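Local coordinates for protein putative agmatinase (Clostridium difficile, PDB 3LHL) that probably hydrolyses agmatine to putrescine and urea as a manganese-dependent agmatinase of the arginase family, at residues Tyr176-Gly180 with Gly181-Phe185; Gly221-Tyr224 with Arg225-Gln228. One frame throughout, in Å; residues are numbered along the deposited sequence.

In the fold
Both contacts are local, in an alpha/beta fold built on a parallel eight-stranded sheet. Contact 1 (176-185) leaves an outermost strand of the sheet, 176-179, and runs to helix 185-191; contact 2 (221-228) carries the loop that follows strand 196-202 into helix 224-227. The first is partly buried and the second lies at the surface, although Phe227 is buried. A carboxylate accepts a backbone N-H group in each: Glu178 takes both the amide and the hydroxyl of Thr184, whereas Glu226 completes a capping box. The two meet where Ile182 CD1 packs against Val222 CG1 and the backbone of Glu226 and Phe227.

Contact 1: residues Tyr176-Gly180 with Gly181-Phe185; sequences YMEIG and GIDTF
Tyr176 and Glu178 both send their side chains across to Thr184 with CG trans to the backbone N (chi1 166° and -165°), and Thr184 turns OG1 to meet them by placing it between its own N and carbonyl carbon (chi1 65°). The Glu178 chain stays extended beyond CG, which carries its carboxylate over to the 181-185 loop. There Glu178 OE1 takes two hydrogen bonds from one residue: Thr184 N lies 2.8 Å from Glu178 OE1, and Thr184 OG1 lies 2.5 Å from the same oxygen. Both donors approach from above the carboxylate plane, on the same face of it. Tyr176 and Thr184 approach from opposite directions, and Tyr176 OH donates to Thr184 OG1 at 2.7 Å, with the hydroxyl oxygen of threonine in the plane of the ring, at its edge. Ile182 to Phe185 form a type I turn, closed by Phe185 N bonding to Ile182 O at 3.1 Å. In the neighbouring strand 153-158, Phe156 is touched by Glu178 and Thr184, while Phe185 meets Phe120 and Phe156 edge-to-face. Thr184 OG1 thus both accepts from Tyr176 and donates to Glu178, and these two bonds, with that from Thr184 N, hold the turn against strand 176-179. Two donors from Thr184 on Glu178 OE1 would probably favour the carboxylate anion.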
loop_
_atom_site.group_PDB
_atom_site.type_symbol
_atom_site.label_atom_id
_atom_site.label_comp_id
_atom_site.label_asym_id
_atom_site.label_seq_id
_atom_site.Cartn_x
_atom_site.Cartn_y
_atom_site.Cartn_z
ATOM N N TYR A 176 0.197 16.233 -4.361
ATOM C CA TYR A 176 -1.215 16.490 -4.582
ATOM C C TYR A 176 -1.893 15.763 -3.430
ATOM O O TYR A 176 -1.573 14.608 -3.149
ATOM C CB TYR A 176 -1.707 15.890 -5.896
ATOM C CG TYR A 176 -3.213 15.865 -5.955
ATOM C CD1 TYR A 176 -3.934 17.007 -6.302
ATOM C CD2 TYR A 176 -3.924 14.722 -5.580
ATOM C CE1 TYR A 176 -5.327 17.016 -6.273
ATOM C CE2 TYR A 176 -5.315 14.718 -5.547
ATOM C CZ TYR A 176 -6.009 15.870 -5.896
ATOM O OH TYR A 176 -7.383 15.875 -5.870
HETATM N N MSE A 177 -2.831 16.426 -2.767
HETATM C CA MSE A 177 -3.502 15.798 -1.645
HETATM C C MSE A 177 -4.987 16.082 -1.562
HETATM O O MSE A 177 -5.401 17.236 -1.571
HETATM C CB MSE A 177 -2.843 16.241 -0.337
HETATM C CG MSE A 177 -3.492 15.667 0.909
HETATM SE SE MSE A 177 -2.693 16.330 2.543
HETATM C CE MSE A 177 -1.029 15.333 2.492
ATOM N N GLU A 178 -5.794 15.029 -1.497
ATOM C CA GLU A 178 -7.226 15.230 -1.343
ATOM C C GLU A 178 -7.482 14.958 0.131
ATOM O O GLU A 178 -7.268 13.844 0.620
ATOM C CB GLU A 178 -8.053 14.264 -2.191
ATOM C CG GLU A 178 -9.509 14.721 -2.289
ATOM C CD GLU A 178 -10.480 13.614 -2.652
ATOM O OE1 GLU A 178 -10.170 12.825 -3.568
ATOM O OE2 GLU A 178 -11.563 13.547 -2.026
ATOM N N ILE A 179 -7.928 15.980 0.842
ATOM C CA ILE A 179 -8.178 15.848 2.267
ATOM C C ILE A 179 -9.592 15.391 2.582
ATOM O O ILE A 179 -10.556 15.838 1.964
ATOM C CB ILE A 179 -7.893 17.189 2.985
ATOM C CG1 ILE A 179 -6.421 17.565 2.782
ATOM C CG2 ILE A 179 -8.241 17.087 4.474
ATOM C CD1 ILE A 179 -6.081 18.974 3.219
ATOM N N GLY A 180 -9.695 14.472 3.538
ATOM C CA GLY A 180 -10.985 13.968 3.974
ATOM C C GLY A 180 -11.816 13.165 2.996
ATOM O O GLY A 180 -12.999 12.936 3.247
ATOM N N GLY A 181 -11.223 12.727 1.890
ATOM C CA GLY A 181 -11.985 11.954 0.927
ATOM C C GLY A 181 -11.157 11.373 -0.202
ATOM O O GLY A 181 -9.943 11.578 -0.264
ATOM N N ILE A 182 -11.822 10.645 -1.095
ATOM C CA ILE A 182 -11.166 10.018 -2.240
ATOM C C ILE A 182 -11.957 10.281 -3.527
ATOM O O ILE A 182 -11.737 9.627 -4.545
ATOM C CB ILE A 182 -11.061 8.491 -2.042
ATOM C CG1 ILE A 182 -12.464 7.901 -1.882
ATOM C CG2 ILE A 182 -10.224 8.175 -0.799
ATOM C CD1 ILE A 182 -12.485 6.413 -1.718
ATOM N N ASP A 183 -12.866 11.247 -3.469
ATOM C CA ASP A 183 -13.721 11.585 -4.607
ATOM C C ASP A 183 -13.013 12.015 -5.890
ATOM O O ASP A 183 -13.539 11.812 -6.983
ATOM C CB ASP A 183 -14.721 12.666 -4.192
ATOM C CG ASP A 183 -15.612 12.222 -3.046
ATOM O OD1 ASP A 183 -16.283 11.176 -3.186
ATOM O OD2 ASP A 183 -15.645 12.916 -2.005
ATOM N N THR A 184 -11.826 12.602 -5.765
ATOM C CA THR A 184 -11.085 13.056 -6.932
ATOM C C THR A 184 -10.238 11.966 -7.588
ATOM O O THR A 184 -9.607 12.210 -8.619
ATOM C CB THR A 184 -10.145 14.225 -6.576
ATOM O OG1 THR A 184 -9.136 13.766 -5.667
ATOM C CG2 THR A 184 -10.923 15.363 -5.930
ATOM N N PHE A 185 -10.232 10.768 -7.010
ATOM C CA PHE A 185 -9.417 9.675 -7.546
ATOM C C PHE A 185 -9.602 9.383 -9.035
ATOM O O PHE A 185 -8.620 9.217 -9.760
ATOM C CB PHE A 185 -9.639 8.385 -6.755
ATOM C CG PHE A 185 -8.608 7.316 -7.043
ATOM C CD1 PHE A 185 -7.248 7.564 -6.826
ATOM C CD2 PHE A 185 -8.989 6.076 -7.558
ATOM C CE1 PHE A 185 -6.280 6.590 -7.121
ATOM C CE2 PHE A 185 -8.034 5.096 -7.856
ATOM C CZ PHE A 185 -6.673 5.354 -7.638
#

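Contact 2: residues Gly221-Tyr224 with Arg225-Gln228; sequences GVNY and REFQ
A capping box opens helix 224-227: Asn223 at the N-cap and Glu226 three residues on exchange side-chain-to-backbone hydrogen bonds. Asn223 OD1 accepts from Glu226 N at 2.8 Å, met nearly head-on at the end of its C=O bond, and in return Glu226 OE1 accepts from Asn223 N at 2.8 Å with an N-H...O angle of 172°. The side chain of Asn223 sits between its own N and carbonyl carbon (chi1 54°), which turns OD1 back over the first turn. Glu226, extended beyond CG, crosses it at about a right angle, with amide and carboxylate planes 44° apart, and Glu226 OE1 also rests 3.6 Å from Val222 CB. The helical bonds follow directly: Phe227 N to Asn223 O at 3.1 Å and Gln228 N to Tyr224 O at 2.9 Å. Farther along, the side chains of Tyr224 and Gln228 also cross steeply, Tyr224 CE2 3.6 Å from Gln228 OE1. A water bridges their ends, accepting from Tyr224 OH and donating to Gln228 OE1. Before the cap, the backbone of Gly221 and Val222 is tied to Asp207; beyond it, Tyr224 and Phe227 pack on helix 258-278, at Ile266 among others. A manganese ion lies about 4 Å from the side chain of Asn223, which is not among the residues of the manganese sites. The reciprocal bonds satisfy an N-H on each side of the helix start, and the near-linear bond from Asn223 N would probably favour the Glu226 carboxylate as an anion.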
loop_
_atom_site.group_PDB
_atom_site.type_symbol
_atom_site.label_atom_id
_atom_site.label_comp_id
_atom_site.label_asym_id
_atom_site.label_seq_id
_atom_site.Cartn_x
_atom_site.Cartn_y
_atom_site.Cartn_z
ATOM N N GLY A 221 -13.141 8.345 8.186
ATOM C CA GLY A 221 -12.686 7.797 6.921
ATOM C C GLY A 221 -13.830 7.225 6.100
ATOM O O GLY A 221 -14.995 7.315 6.499
ATOM N N VAL A 222 -13.509 6.638 4.949
ATOM C CA VAL A 222 -14.528 6.039 4.085
ATOM C C VAL A 222 -14.828 4.606 4.508
ATOM O O VAL A 222 -13.996 3.948 5.143
ATOM C CB VAL A 222 -14.074 6.011 2.609
ATOM C CG1 VAL A 222 -14.146 7.410 2.008
ATOM C CG2 VAL A 222 -12.659 5.457 2.512
ATOM N N ASN A 223 -16.024 4.128 4.180
ATOM C CA ASN A 223 -16.390 2.755 4.512
ATOM C C ASN A 223 -15.899 1.885 3.362
ATOM O O ASN A 223 -15.292 2.393 2.422
ATOM C CB ASN A 223 -17.904 2.604 4.685
ATOM C CG ASN A 223 -18.688 3.113 3.490
ATOM O OD1 ASN A 223 -18.296 2.918 2.338
ATOM N ND2 ASN A 223 -19.817 3.753 3.762
ATOM N N TYR A 224 -16.164 0.585 3.420
ATOM C CA TYR A 224 -15.697 -0.302 2.365
ATOM C C TYR A 224 -16.404 -0.131 1.022
ATOM O O TYR A 224 -15.776 -0.245 -0.029
ATOM C CB TYR A 224 -15.808 -1.771 2.786
ATOM C CG TYR A 224 -15.144 -2.681 1.778
ATOM C CD1 TYR A 224 -13.769 -2.903 1.818
ATOM C CD2 TYR A 224 -15.868 -3.228 0.717
ATOM C CE1 TYR A 224 -13.129 -3.634 0.828
ATOM C CE2 TYR A 224 -15.236 -3.964 -0.284
ATOM C CZ TYR A 224 -13.864 -4.160 -0.220
ATOM O OH TYR A 224 -13.218 -4.859 -1.211
ATOM N N ARG A 225 -17.707 0.120 1.054
ATOM C CA ARG A 225 -18.467 0.275 -0.181
ATOM C C ARG A 225 -17.937 1.447 -1.001
ATOM O O ARG A 225 -17.841 1.372 -2.227
ATOM C CB ARG A 225 -19.952 0.481 0.124
ATOM C CG ARG A 225 -20.871 -0.230 -0.857
ATOM C CD ARG A 225 -22.297 0.272 -0.751
ATOM N NE ARG A 225 -22.730 0.352 0.637
ATOM C CZ ARG A 225 -23.893 0.857 1.028
ATOM N NH1 ARG A 225 -24.752 1.329 0.133
ATOM N NH2 ARG A 225 -24.190 0.901 2.318
ATOM N N GLU A 226 -17.593 2.533 -0.318
ATOM C CA GLU A 226 -17.052 3.710 -0.987
ATOM C C GLU A 226 -15.642 3.414 -1.494
ATOM O O GLU A 226 -15.297 3.739 -2.628
ATOM C CB GLU A 226 -17.001 4.893 -0.018
ATOM C CG GLU A 226 -18.366 5.323 0.513
ATOM C CD GLU A 226 -18.267 6.288 1.683
ATOM O OE1 GLU A 226 -17.689 5.910 2.724
ATOM O OE2 GLU A 226 -18.769 7.423 1.563
ATOM N N PHE A 227 -14.833 2.777 -0.655
ATOM C CA PHE A 227 -13.459 2.472 -1.029
ATOM C C PHE A 227 -13.304 1.558 -2.241
ATOM O O PHE A 227 -12.476 1.823 -3.116
ATOM C CB PHE A 227 -12.703 1.847 0.146
ATOM C CG PHE A 227 -11.230 1.677 -0.113
ATOM C CD1 PHE A 227 -10.372 2.775 -0.072
ATOM C CD2 PHE A 227 -10.707 0.431 -0.444
ATOM C CE1 PHE A 227 -9.015 2.635 -0.359
ATOM C CE2 PHE A 227 -9.346 0.280 -0.733
ATOM C CZ PHE A 227 -8.501 1.385 -0.691
ATOM N N GLN A 228 -14.092 0.489 -2.302
ATOM C CA GLN A 228 -13.970 -0.454 -3.410
ATOM C C GLN A 228 -14.124 0.194 -4.782
ATOM O O GLN A 228 -13.694 -0.369 -5.788
ATOM C CB GLN A 228 -14.964 -1.612 -3.246
ATOM C CG GLN A 228 -16.365 -1.354 -3.752
ATOM C CD GLN A 228 -17.288 -2.526 -3.482
ATOM O OE1 GLN A 228 -16.864 -3.682 -3.512
ATOM N NE2 GLN A 228 -18.559 -2.237 -3.231
HETATM O O HOH W 1 -14.678 -5.146 -3.570
#